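Local coordinates for protein putative hydrogenase (Pyrococcus furiosus, PDB 3LYU) that probably takes part in electron transfer as an FAD- and [2Fe-2S]-dependent oxidoreductase, here represented by its alpha-beta domain alone, at residues B[11-16]-B[34-39]; B[25-30]-B[52-57]; B[46-51]-B[68-73]; B[98-103]-B[124-129]. One frame throughout, in Å; residues are numbered along the deposited sequence.

Contact 1. Residues B[11-16]-B[34-39]; sequences TPVPME and YPIAKA
A bend at chi2 (-58°) brings SE of the selenomethionine Met-15 to the methyl of Ala-39, and another at chi3 (125°) sets its CE, while Ile-36 keeps CD1 extended (chi2 -177°) and reaches toward Thr-11. Both partners lie on helix 29-42, the first helix of a Rossmann-like parallel alpha-beta fold, and the segment 11-16 is an irregular lead-in to strand 20-26 that runs past it. Van der Waals contact does the joining, two of the approaches being to backbone oxygens. SE of Met-15 stands 3.9 Å from CB of Ala-39, and CE of Met-15 comes within 4.5 Å of the backbone O of Ile-36. One turn back, the two branches of Ile-36 divide the work: its CG2 meets CG1 of Val-13, the two side chains crossing at a slant. Polar anchoring comes from other residues of the same helix, for Thr-11 OG1 bonds to Glu-32 and Pro-14 O to Trp-40 NE1. A second subunit closes over the same patch, with its own Met-15 and Ala-39 packing on their counterparts here. The CG2 to CG1 approach of Ile-36 and Val-13 is 4.0 Å, and Ile-36 CD1 lies 4.0 Å from the carbonyl O of Thr-11.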
loop_
_atom_site.group_PDB
_atom_site.type_symbol
_atom_site.label_atom_id
_atom_site.label_comp_id
_atom_site.label_asym_id
_atom_site.label_seq_id
_atom_site.Cartn_x
_atom_site.Cartn_y
_atom_site.Cartn_z
ATOM N N THR B 11 4.990 -10.573 7.793
ATOM C CA THR B 11 3.725 -10.019 7.336
ATOM C C THR B 11 3.096 -9.131 8.414
ATOM O O THR B 11 2.740 -9.618 9.484
ATOM C CB THR B 11 2.724 -11.155 6.983
ATOM O OG1 THR B 11 3.259 -11.944 5.917
ATOM C CG2 THR B 11 1.370 -10.590 6.561
ATOM N N PRO B 12 2.954 -7.816 8.144
ATOM C CA PRO B 12 2.353 -6.905 9.124
ATOM C C PRO B 12 0.907 -7.304 9.333
ATOM O O PRO B 12 0.129 -7.363 8.384
ATOM C CB PRO B 12 2.488 -5.545 8.458
ATOM C CG PRO B 12 2.378 -5.883 7.002
ATOM C CD PRO B 12 3.265 -7.099 6.896
ATOM N N VAL B 13 0.545 -7.576 10.580
ATOM C CA VAL B 13 -0.809 -8.011 10.882
ATOM C C VAL B 13 -1.363 -7.216 12.056
ATOM O O VAL B 13 -0.597 -6.732 12.893
ATOM C CB VAL B 13 -0.793 -9.538 11.196
ATOM C CG1 VAL B 13 -0.222 -9.794 12.592
ATOM C CG2 VAL B 13 -2.166 -10.125 11.036
ATOM N N PRO B 14 -2.694 -7.034 12.108
ATOM C CA PRO B 14 -3.349 -6.292 13.190
ATOM C C PRO B 14 -3.519 -7.140 14.454
ATOM O O PRO B 14 -3.864 -8.319 14.381
ATOM C CB PRO B 14 -4.683 -5.897 12.568
ATOM C CG PRO B 14 -4.975 -7.044 11.682
ATOM C CD PRO B 14 -3.645 -7.284 11.013
HETATM N N MSE B 15 -3.285 -6.530 15.611
HETATM C CA MSE B 15 -3.400 -7.233 16.881
HETATM C C MSE B 15 -4.729 -7.001 17.589
HETATM O O MSE B 15 -4.808 -6.187 18.504
HETATM C CB MSE B 15 -2.251 -6.813 17.791
HETATM C CG MSE B 15 -0.915 -7.455 17.426
HETATM SE SE MSE B 15 -1.037 -9.402 17.467
HETATM C CE MSE B 15 -0.432 -9.848 15.722
ATOM N N GLU B 16 -5.768 -7.725 17.178
ATOM C CA GLU B 16 -7.095 -7.572 17.775
ATOM C C GLU B 16 -7.693 -8.900 18.168
ATOM O O GLU B 16 -7.147 -9.957 17.859
ATOM C CB GLU B 16 -8.055 -6.908 16.791
ATOM C CG GLU B 16 -7.547 -5.616 16.196
ATOM C CD GLU B 16 -8.579 -4.930 15.338
ATOM O OE1 GLU B 16 -9.219 -5.615 14.501
ATOM O OE2 GLU B 16 -8.739 -3.705 15.503
ATOM N N TYR B 34 4.104 -18.786 12.974
ATOM C CA TYR B 34 4.352 -19.083 14.377
ATOM C C TYR B 34 4.284 -17.849 15.268
ATOM O O TYR B 34 3.379 -17.739 16.096
ATOM C CB TYR B 34 5.698 -19.784 14.558
ATOM C CG TYR B 34 6.083 -19.970 16.011
ATOM C CD1 TYR B 34 5.172 -20.501 16.942
ATOM C CD2 TYR B 34 7.364 -19.641 16.455
ATOM C CE1 TYR B 34 5.535 -20.698 18.279
ATOM C CE2 TYR B 34 7.736 -19.840 17.785
ATOM C CZ TYR B 34 6.823 -20.367 18.691
ATOM O OH TYR B 34 7.213 -20.566 19.996
ATOM N N PRO B 35 5.231 -16.903 15.117
ATOM C CA PRO B 35 5.189 -15.702 15.960
ATOM C C PRO B 35 3.882 -14.905 15.875
ATOM O O PRO B 35 3.496 -14.221 16.809
ATOM C CB PRO B 35 6.400 -14.906 15.487
ATOM C CG PRO B 35 6.596 -15.381 14.076
ATOM C CD PRO B 35 6.377 -16.848 14.195
ATOM N N ILE B 36 3.195 -15.013 14.756
ATOM C CA ILE B 36 1.934 -14.323 14.582
ATOM C C ILE B 36 0.830 -14.971 15.408
ATOM O O ILE B 36 0.100 -14.287 16.127
ATOM C CB ILE B 36 1.511 -14.329 13.108
ATOM C CG1 ILE B 36 2.501 -13.494 12.296
ATOM C CG2 ILE B 36 0.103 -13.805 12.965
ATOM C CD1 ILE B 36 2.149 -13.370 10.820
ATOM N N ALA B 37 0.708 -16.293 15.290
ATOM C CA ALA B 37 -0.307 -17.061 16.012
ATOM C C ALA B 37 -0.066 -17.017 17.519
ATOM O O ALA B 37 -0.998 -17.024 18.311
ATOM C CB ALA B 37 -0.307 -18.508 15.522
ATOM N N LYS B 38 1.199 -16.971 17.907
ATOM C CA LYS B 38 1.563 -16.932 19.310
ATOM C C LYS B 38 1.033 -15.656 19.943
ATOM O O LYS B 38 0.447 -15.680 21.023
ATOM C CB LYS B 38 3.077 -17.001 19.443
ATOM C CG LYS B 38 3.577 -17.169 20.852
ATOM C CD LYS B 38 5.074 -17.354 20.837
ATOM C CE LYS B 38 5.634 -17.492 22.234
ATOM N NZ LYS B 38 7.130 -17.515 22.191
ATOM N N ALA B 39 1.227 -14.543 19.244
ATOM C CA ALA B 39 0.782 -13.231 19.706
ATOM C C ALA B 39 -0.742 -13.071 19.694
ATOM O O ALA B 39 -1.300 -12.353 20.522
ATOM C CB ALA B 39 1.414 -12.162 18.863
#

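Contact 2. Residues B[25-30]-B[52-57]; sequences GAYTGI and VTFEPM
A parallel beta bridge between Ala-26 and Val-52 closes the beta-alpha-beta unit made of strand 20-26, helix 29-42 and strand 46-54, at the end of the sheet where the first strand turns into its helix. Val-52 supplies both bonds to the peptides flanking Ala-26: its N donates to Gly-25 O at 3.3 Å, and its O takes the N-H of Tyr-27 at 2.9 Å, the latter nearly straight (171°). Immediately afterwards the chain makes a type II' turn from Ala-26 to Gly-29, held by Gly-29 N to Ala-26 O at 2.7 Å. The turn leads the Tyr-27 ring to Phe-54 in an offset edge-to-face pair, the edge of Tyr-27 toward the face of Phe-54, with centroids 5.9 Å apart and planes inclined at 60°. CE2 of Tyr-27 makes the touch, 3.7 Å from CE2 of Phe-54. Met-57, a selenomethionine bent at its last torsion (chi3 55°), places CE at the edge of the Tyr-27 ring and 4.0 Å from CG2 of Thr-28. Helix 84-104 adds Met-88 and Val-91 against the tyrosine, and Phe-84 meets Phe-54. In ferredoxin-reductase relatives the loop after the first strand commonly receives the dinucleotide pyrophosphate, but no ligand marks such a site here. The chemistry implies that backbone bonds set the course of the turn, while packing by Phe-54 and the selenomethionine methyl probably limits the swing of the Tyr-27 ring.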
loop_
_atom_site.group_PDB
_atom_site.type_symbol
_atom_site.label_atom_id
_atom_site.label_comp_id
_atom_site.label_asym_id
_atom_site.label_seq_id
_atom_site.Cartn_x
_atom_site.Cartn_y
_atom_site.Cartn_z
ATOM N N GLY B 25 -0.241 -22.578 7.834
ATOM C CA GLY B 25 1.109 -22.403 7.343
ATOM C C GLY B 25 1.454 -23.577 6.465
ATOM O O GLY B 25 1.496 -24.706 6.933
ATOM N N ALA B 26 1.678 -23.322 5.182
ATOM C CA ALA B 26 2.029 -24.388 4.255
ATOM C C ALA B 26 3.545 -24.466 4.103
ATOM O O ALA B 26 4.224 -23.450 3.980
ATOM C CB ALA B 26 1.379 -24.142 2.912
ATOM N N TYR B 27 4.074 -25.681 4.116
ATOM C CA TYR B 27 5.509 -25.885 3.975
ATOM C C TYR B 27 6.250 -25.064 5.034
ATOM O O TYR B 27 5.884 -25.108 6.202
ATOM C CB TYR B 27 5.975 -25.502 2.549
ATOM C CG TYR B 27 5.294 -26.265 1.413
ATOM C CD1 TYR B 27 4.268 -25.684 0.666
ATOM C CD2 TYR B 27 5.663 -27.581 1.105
ATOM C CE1 TYR B 27 3.624 -26.390 -0.352
ATOM C CE2 TYR B 27 5.023 -28.297 0.087
ATOM C CZ TYR B 27 4.005 -27.698 -0.638
ATOM O OH TYR B 27 3.366 -28.407 -1.642
ATOM N N THR B 28 7.275 -24.314 4.636
ATOM C CA THR B 28 8.042 -23.516 5.593
ATOM C C THR B 28 7.285 -22.261 6.006
ATOM O O THR B 28 7.752 -21.483 6.846
ATOM C CB THR B 28 9.431 -23.095 5.025
ATOM O OG1 THR B 28 9.257 -22.111 3.998
ATOM C CG2 THR B 28 10.153 -24.295 4.440
ATOM N N GLY B 29 6.111 -22.071 5.415
ATOM C CA GLY B 29 5.312 -20.909 5.741
ATOM C C GLY B 29 4.958 -20.893 7.215
ATOM O O GLY B 29 4.645 -19.834 7.755
ATOM N N ILE B 30 5.025 -22.055 7.871
ATOM C CA ILE B 30 4.689 -22.163 9.297
ATOM C C ILE B 30 5.663 -21.401 10.207
ATOM O O ILE B 30 5.303 -20.968 11.299
ATOM C CB ILE B 30 4.620 -23.652 9.755
ATOM C CG1 ILE B 30 3.831 -23.780 11.065
ATOM C CG2 ILE B 30 6.018 -24.208 9.949
ATOM C CD1 ILE B 30 2.383 -23.407 10.935
ATOM N N VAL B 52 0.522 -27.816 6.966
ATOM C CA VAL B 52 0.449 -28.855 5.942
ATOM C C VAL B 52 1.773 -28.835 5.189
ATOM O O VAL B 52 2.147 -27.830 4.581
ATOM C CB VAL B 52 -0.732 -28.626 4.963
ATOM C CG1 VAL B 52 -0.860 -29.817 4.022
ATOM C CG2 VAL B 52 -2.029 -28.419 5.743
ATOM N N THR B 53 2.494 -29.948 5.259
ATOM C CA THR B 53 3.791 -30.056 4.595
ATOM C C THR B 53 4.130 -31.533 4.415
ATOM O O THR B 53 3.298 -32.386 4.711
ATOM C CB THR B 53 4.888 -29.351 5.430
ATOM O OG1 THR B 53 6.074 -29.215 4.643
ATOM C CG2 THR B 53 5.204 -30.143 6.697
ATOM N N PHE B 54 5.332 -31.838 3.924
ATOM C CA PHE B 54 5.751 -33.229 3.727
ATOM C C PHE B 54 6.286 -33.818 5.024
ATOM O O PHE B 54 6.814 -33.096 5.862
ATOM C CB PHE B 54 6.806 -33.314 2.624
ATOM C CG PHE B 54 6.270 -33.005 1.258
ATOM C CD1 PHE B 54 5.226 -33.756 0.723
ATOM C CD2 PHE B 54 6.805 -31.967 0.504
ATOM C CE1 PHE B 54 4.719 -33.483 -0.544
ATOM C CE2 PHE B 54 6.305 -31.683 -0.767
ATOM C CZ PHE B 54 5.258 -32.446 -1.293
ATOM N N GLU B 55 6.136 -35.127 5.191
ATOM C CA GLU B 55 6.581 -35.792 6.407
ATOM C C GLU B 55 7.942 -35.338 6.948
ATOM O O GLU B 55 8.091 -35.085 8.151
ATOM C CB GLU B 55 6.600 -37.306 6.202
ATOM C CG GLU B 55 5.227 -37.916 6.036
ATOM C CD GLU B 55 5.265 -39.432 5.890
ATOM O OE1 GLU B 55 4.182 -40.041 5.714
ATOM O OE2 GLU B 55 6.374 -40.012 5.952
ATOM N N PRO B 56 8.956 -35.238 6.071
ATOM C CA PRO B 56 10.297 -34.814 6.493
ATOM C C PRO B 56 10.490 -33.301 6.651
ATOM O O PRO B 56 11.630 -32.827 6.643
ATOM C CB PRO B 56 11.185 -35.374 5.390
ATOM C CG PRO B 56 10.318 -35.183 4.170
ATOM C CD PRO B 56 8.968 -35.682 4.661
HETATM N N MSE B 57 9.399 -32.551 6.809
HETATM C CA MSE B 57 9.498 -31.098 6.920
HETATM C C MSE B 57 8.725 -30.410 8.025
HETATM O O MSE B 57 8.665 -29.178 8.061
HETATM C CB MSE B 57 9.092 -30.460 5.603
HETATM C CG MSE B 57 10.009 -30.778 4.454
HETATM SE SE MSE B 57 9.348 -29.919 2.891
HETATM C CE MSE B 57 9.260 -28.081 3.566
#

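Contact 3. Residues B[46-51]-B[68-73]; sequences DVTTLH and VTRHIV
His-71 meets Thr-49 of the neighbouring parallel strand at a slant, its ring edge toward the hydroxyl. Its CB starts 3.5 Å from OG1 of Thr-49. With CG anti to the backbone N (chi1 172°), the imidazole then brings ND1 to 2.5 Å from that OG1, which lies near the ring plane; CG and CE1, on either side of ND1 in the ring, are merely near it. The pair is hydrogen-bonded, and either atom could be the donor; so short a distance deserves caution at this resolution. Beyond it, CE1 of His-71 rests 3.8 Å from CB of His-51. The backbone fixes the register: Ile-72 N donates to Thr-49 O at 2.6 Å, almost linearly (176°), and His-51 N to Ile-72 O at 2.7 Å (163°). Val-68 packs against Thr-49, its CG1 3.7 Å from Thr-49 CG2, whereas on the other face Leu-50 CD1 and Ile-72 CG2 meet at 3.8 Å and Arg-70 forms a salt bridge with Glu-106. This is the strand pairing of a beta-alpha-beta unit in a Rossmann-like sheet, with 70-76 outermost within the chain and 46-54 flanked by 20-26. Leu-64 of helix 61-65 and Ala-37 of helix 29-42 cover the face of Thr-49.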
loop_
_atom_site.group_PDB
_atom_site.type_symbol
_atom_site.label_atom_id
_atom_site.label_comp_id
_atom_site.label_asym_id
_atom_site.label_seq_id
_atom_site.Cartn_x
_atom_site.Cartn_y
_atom_site.Cartn_z
ATOM N N ASP B 46 -8.663 -17.383 20.119
ATOM C CA ASP B 46 -8.621 -18.838 20.182
ATOM C C ASP B 46 -8.057 -19.295 18.844
ATOM O O ASP B 46 -8.804 -19.686 17.949
ATOM C CB ASP B 46 -10.033 -19.402 20.364
ATOM C CG ASP B 46 -10.073 -20.918 20.291
ATOM O OD1 ASP B 46 -9.527 -21.576 21.199
ATOM O OD2 ASP B 46 -10.647 -21.456 19.324
ATOM N N VAL B 47 -6.740 -19.236 18.699
ATOM C CA VAL B 47 -6.141 -19.630 17.438
ATOM C C VAL B 47 -5.714 -21.097 17.424
ATOM O O VAL B 47 -5.147 -21.610 18.386
ATOM C CB VAL B 47 -4.933 -18.705 17.085
ATOM C CG1 VAL B 47 -3.903 -18.751 18.187
ATOM C CG2 VAL B 47 -4.314 -19.122 15.755
ATOM N N THR B 48 -6.038 -21.777 16.330
ATOM C CA THR B 48 -5.672 -23.174 16.148
ATOM C C THR B 48 -4.881 -23.138 14.844
ATOM O O THR B 48 -5.386 -22.670 13.812
ATOM C CB THR B 48 -6.899 -24.078 15.969
ATOM O OG1 THR B 48 -7.374 -23.963 14.628
ATOM C CG2 THR B 48 -8.016 -23.670 16.925
ATOM N N THR B 49 -3.637 -23.604 14.890
ATOM C CA THR B 49 -2.795 -23.577 13.707
ATOM C C THR B 49 -2.798 -24.873 12.935
ATOM O O THR B 49 -2.949 -25.957 13.498
ATOM C CB THR B 49 -1.318 -23.234 14.050
ATOM O OG1 THR B 49 -0.798 -24.200 14.970
ATOM C CG2 THR B 49 -1.213 -21.840 14.653
ATOM N N LEU B 50 -2.628 -24.761 11.630
ATOM C CA LEU B 50 -2.591 -25.941 10.792
ATOM C C LEU B 50 -1.325 -25.893 9.958
ATOM O O LEU B 50 -1.071 -24.906 9.280
ATOM C CB LEU B 50 -3.824 -25.986 9.881
ATOM C CG LEU B 50 -3.754 -26.960 8.693
ATOM C CD1 LEU B 50 -3.711 -28.386 9.196
ATOM C CD2 LEU B 50 -4.943 -26.750 7.773
ATOM N N HIS B 51 -0.520 -26.942 10.027
ATOM C CA HIS B 51 0.698 -26.987 9.239
ATOM C C HIS B 51 0.595 -28.138 8.257
ATOM O O HIS B 51 0.575 -29.305 8.669
ATOM C CB HIS B 51 1.938 -27.201 10.122
ATOM C CG HIS B 51 3.234 -27.124 9.368
ATOM N ND1 HIS B 51 4.407 -27.668 9.843
ATOM C CD2 HIS B 51 3.542 -26.552 8.178
ATOM C CE1 HIS B 51 5.382 -27.438 8.980
ATOM N NE2 HIS B 51 4.882 -26.762 7.961
ATOM N N VAL B 68 -0.717 -22.052 21.034
ATOM C CA VAL B 68 -2.093 -21.907 20.570
ATOM C C VAL B 68 -2.994 -22.905 21.284
ATOM O O VAL B 68 -2.516 -23.829 21.931
ATOM C CB VAL B 68 -2.206 -22.143 19.049
ATOM C CG1 VAL B 68 -1.273 -21.205 18.304
ATOM C CG2 VAL B 68 -1.883 -23.597 18.716
ATOM N N THR B 69 -4.304 -22.725 21.174
ATOM C CA THR B 69 -5.225 -23.645 21.832
ATOM C C THR B 69 -5.021 -25.024 21.225
ATOM O O THR B 69 -4.933 -26.008 21.947
ATOM C CB THR B 69 -6.700 -23.220 21.653
ATOM O OG1 THR B 69 -7.161 -23.582 20.346
ATOM C CG2 THR B 69 -6.832 -21.730 21.815
ATOM N N ARG B 70 -4.920 -25.079 19.898
ATOM C CA ARG B 70 -4.726 -26.340 19.183
ATOM C C ARG B 70 -3.859 -26.235 17.923
ATOM O O ARG B 70 -4.081 -25.375 17.068
ATOM C CB ARG B 70 -6.079 -26.920 18.791
ATOM C CG ARG B 70 -5.989 -28.275 18.153
ATOM C CD ARG B 70 -6.959 -28.368 17.009
ATOM N NE ARG B 70 -8.303 -28.095 17.357
ATOM C CZ ARG B 70 -9.243 -27.267 16.914
ATOM N NH1 ARG B 70 -10.369 -27.409 17.577
ATOM N NH2 ARG B 70 -9.161 -26.363 15.945
ATOM N N HIS B 71 -2.880 -27.121 17.808
ATOM C CA HIS B 71 -2.017 -27.137 16.641
ATOM C C HIS B 71 -2.180 -28.429 15.852
ATOM O O HIS B 71 -1.990 -29.512 16.390
ATOM C CB HIS B 71 -0.551 -26.985 17.044
ATOM C CG HIS B 71 0.400 -27.181 15.903
ATOM N ND1 HIS B 71 0.331 -26.438 14.742
ATOM C CD2 HIS B 71 1.404 -28.070 15.720
ATOM C CE1 HIS B 71 1.250 -26.863 13.894
ATOM N NE2 HIS B 71 1.915 -27.853 14.463
ATOM N N ILE B 72 -2.516 -28.311 14.571
ATOM C CA ILE B 72 -2.707 -29.481 13.710
ATOM C C ILE B 72 -1.592 -29.649 12.684
ATOM O O ILE B 72 -1.189 -28.683 12.033
ATOM C CB ILE B 72 -4.049 -29.402 12.926
ATOM C CG1 ILE B 72 -5.215 -29.145 13.888
ATOM C CG2 ILE B 72 -4.257 -30.685 12.122
ATOM C CD1 ILE B 72 -5.284 -30.112 15.063
ATOM N N VAL B 73 -1.101 -30.876 12.534
ATOM C CA VAL B 73 -0.050 -31.146 11.561
ATOM C C VAL B 73 -0.535 -32.249 10.627
ATOM O O VAL B 73 -0.983 -33.300 11.077
ATOM C CB VAL B 73 1.291 -31.602 12.245
ATOM C CG1 VAL B 73 2.402 -31.720 11.197
ATOM C CG2 VAL B 73 1.707 -30.615 13.322
#

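Contact 4. Residues B[98-103]-B[124-129]; sequences KVRELL and FEVVKE
NH1 of Arg-100 has two weak partners: OE2 of Glu-129 across the contact, at 3.4 Å with an N-H...O angle of 151°, and the hydroxyl of Tyr-130 just beyond. The first is a salt bridge as well, although the guanidinium and carboxylate planes stand 44° apart, so the two groups do not meet as a flat, two-pronged pair. CG of Glu-129 lies at the guanidinium edge, 3.2 Å from NH1. Bends at its second and third torsions carry the arginine back over Val-126, whose CG2 sits over one face of the guanidinium. Such loose geometry probably contributes a modest, directionally soft attraction. Beneath it lies apolar packing between helices 84-104 and 117-130, which run side by side on one side of the Rossmann-like sheet, their segment axes 9.7 Å apart and crossing at -15°. Val-126 is the centre: its CG1 lies 3.7 Å from CG1 of Val-99, 3.7 Å from CA of Arg-100 and 4.1 Å from CD2 of Leu-103. On the sheet side, Val-99 rests on Ile-24 and Leu-103 on Leu-22, both in strand 20-26. CD2 of Leu-103 is also 3.9 Å from the backbone O of Val-126 and 4.3 Å from CG2 of Val-127.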
loop_
_atom_site.group_PDB
_atom_site.type_symbol
_atom_site.label_atom_id
_atom_site.label_comp_id
_atom_site.label_asym_id
_atom_site.label_seq_id
_atom_site.Cartn_x
_atom_site.Cartn_y
_atom_site.Cartn_z
ATOM N N LYS B 98 -8.598 -30.688 4.643
ATOM C CA LYS B 98 -8.563 -30.386 6.076
ATOM C C LYS B 98 -9.277 -29.088 6.434
ATOM O O LYS B 98 -9.932 -29.002 7.474
ATOM C CB LYS B 98 -7.119 -30.328 6.584
ATOM C CG LYS B 98 -6.852 -31.224 7.805
ATOM C CD LYS B 98 -7.934 -31.087 8.876
ATOM C CE LYS B 98 -7.559 -31.792 10.166
ATOM N NZ LYS B 98 -7.230 -33.226 9.950
ATOM N N VAL B 99 -9.140 -28.080 5.577
ATOM C CA VAL B 99 -9.786 -26.786 5.793
ATOM C C VAL B 99 -11.299 -26.947 5.630
ATOM O O VAL B 99 -12.079 -26.530 6.484
ATOM C CB VAL B 99 -9.259 -25.740 4.785
ATOM C CG1 VAL B 99 -10.047 -24.441 4.898
ATOM C CG2 VAL B 99 -7.781 -25.488 5.045
ATOM N N ARG B 100 -11.696 -27.552 4.516
ATOM C CA ARG B 100 -13.094 -27.820 4.233
ATOM C C ARG B 100 -13.681 -28.530 5.451
ATOM O O ARG B 100 -14.778 -28.227 5.901
ATOM C CB ARG B 100 -13.195 -28.734 3.014
ATOM C CG ARG B 100 -14.572 -29.324 2.772
ATOM C CD ARG B 100 -15.492 -28.291 2.166
ATOM N NE ARG B 100 -15.101 -27.960 0.800
ATOM C CZ ARG B 100 -15.650 -26.981 0.088
ATOM N NH1 ARG B 100 -16.614 -26.230 0.609
ATOM N NH2 ARG B 100 -15.242 -26.764 -1.153
ATOM N N GLU B 101 -12.922 -29.481 5.975
ATOM C CA GLU B 101 -13.323 -30.267 7.129
ATOM C C GLU B 101 -13.417 -29.467 8.432
ATOM O O GLU B 101 -14.259 -29.752 9.284
ATOM C CB GLU B 101 -12.342 -31.426 7.302
ATOM C CG GLU B 101 -12.322 -32.038 8.692
ATOM C CD GLU B 101 -11.224 -33.078 8.847
ATOM O OE1 GLU B 101 -10.914 -33.459 9.998
ATOM O OE2 GLU B 101 -10.675 -33.518 7.814
ATOM N N LEU B 102 -12.550 -28.474 8.591
ATOM C CA LEU B 102 -12.542 -27.654 9.792
ATOM C C LEU B 102 -13.574 -26.540 9.768
ATOM O O LEU B 102 -13.982 -26.047 10.812
ATOM C CB LEU B 102 -11.162 -27.045 10.000
ATOM C CG LEU B 102 -10.067 -27.959 10.542
ATOM C CD1 LEU B 102 -8.739 -27.221 10.453
ATOM C CD2 LEU B 102 -10.377 -28.351 11.982
ATOM N N LEU B 103 -13.976 -26.129 8.574
ATOM C CA LEU B 103 -14.967 -25.075 8.431
ATOM C C LEU B 103 -16.360 -25.680 8.428
ATOM O O LEU B 103 -17.324 -25.053 8.875
ATOM C CB LEU B 103 -14.740 -24.305 7.129
ATOM C CG LEU B 103 -13.703 -23.183 7.151
ATOM C CD1 LEU B 103 -12.424 -23.667 7.798
ATOM C CD2 LEU B 103 -13.459 -22.711 5.731
ATOM N N PHE B 124 -8.537 -20.121 -0.489
ATOM C CA PHE B 124 -9.446 -18.984 -0.475
ATOM C C PHE B 124 -10.816 -19.396 -1.017
ATOM O O PHE B 124 -11.855 -18.896 -0.579
ATOM C CB PHE B 124 -8.853 -17.838 -1.298
ATOM C CG PHE B 124 -9.836 -16.749 -1.623
ATOM C CD1 PHE B 124 -10.588 -16.792 -2.799
ATOM C CD2 PHE B 124 -10.030 -15.693 -0.748
ATOM C CE1 PHE B 124 -11.520 -15.797 -3.095
ATOM C CE2 PHE B 124 -10.961 -14.693 -1.037
ATOM C CZ PHE B 124 -11.708 -14.748 -2.214
ATOM N N GLU B 125 -10.807 -20.323 -1.966
ATOM C CA GLU B 125 -12.041 -20.814 -2.564
ATOM C C GLU B 125 -12.892 -21.532 -1.509
ATOM O O GLU B 125 -14.118 -21.399 -1.475
ATOM C CB GLU B 125 -11.727 -21.784 -3.708
ATOM C CG GLU B 125 -10.687 -21.281 -4.712
ATOM C CD GLU B 125 -10.993 -19.890 -5.265
ATOM O OE1 GLU B 125 -12.165 -19.631 -5.630
ATOM O OE2 GLU B 125 -10.051 -19.059 -5.346
ATOM N N VAL B 126 -12.225 -22.301 -0.656
ATOM C CA VAL B 126 -12.891 -23.046 0.399
ATOM C C VAL B 126 -13.447 -22.097 1.454
ATOM O O VAL B 126 -14.511 -22.342 2.031
ATOM C CB VAL B 126 -11.909 -24.042 1.077
ATOM C CG1 VAL B 126 -12.580 -24.728 2.258
ATOM C CG2 VAL B 126 -11.448 -25.069 0.077
ATOM N N VAL B 127 -12.729 -21.007 1.695
ATOM C CA VAL B 127 -13.135 -20.040 2.702
ATOM C C VAL B 127 -14.282 -19.151 2.259
ATOM O O VAL B 127 -15.214 -18.923 3.027
ATOM C CB VAL B 127 -11.944 -19.162 3.129
ATOM C CG1 VAL B 127 -12.372 -18.178 4.175
ATOM C CG2 VAL B 127 -10.852 -20.032 3.682
ATOM N N LYS B 128 -14.217 -18.647 1.029
ATOM C CA LYS B 128 -15.280 -17.784 0.518
ATOM C C LYS B 128 -16.568 -18.606 0.487
ATOM O O LYS B 128 -17.678 -18.070 0.463
ATOM C CB LYS B 128 -14.938 -17.282 -0.891
ATOM C CG LYS B 128 -14.723 -18.392 -1.920
ATOM C CD LYS B 128 -15.435 -18.095 -3.248
ATOM C CE LYS B 128 -14.828 -16.914 -3.999
ATOM N NZ LYS B 128 -13.655 -17.323 -4.814
ATOM N N GLU B 129 -16.396 -19.921 0.513
ATOM C CA GLU B 129 -17.501 -20.865 0.482
ATOM C C GLU B 129 -18.333 -20.836 1.761
ATOM O O GLU B 129 -19.545 -21.038 1.720
ATOM C CB GLU B 129 -16.942 -22.273 0.284
ATOM C CG GLU B 129 -17.983 -23.352 -0.000
ATOM C CD GLU B 129 -18.238 -23.538 -1.488
ATOM O OE1 GLU B 129 -18.563 -22.538 -2.167
ATOM O OE2 GLU B 129 -18.110 -24.683 -1.975
#

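How the contacts relate
From the N terminus, contact 1 closes a loop that encloses strand 20-26 and the start of helix 29-42, fastening the leading segment to that helix. Contact 2 begins inside this loop and ends beyond it, so the two cross. Contact 3 crosses contact 2 in turn: both draw on strand 46-54, pairing it with 20-26 and with 70-76, so that three neighbouring strands are joined. Contacts 1 and 3 follow in series, yet Ala-37 of the helix packs on Val-47, Thr-49 and Val-68. Contact 4 closes last, pairing helices 84-104 and 117-130 on the other side of the sheet, where Ile-72 touches Lys-98 and Leu-50 touches Val-99.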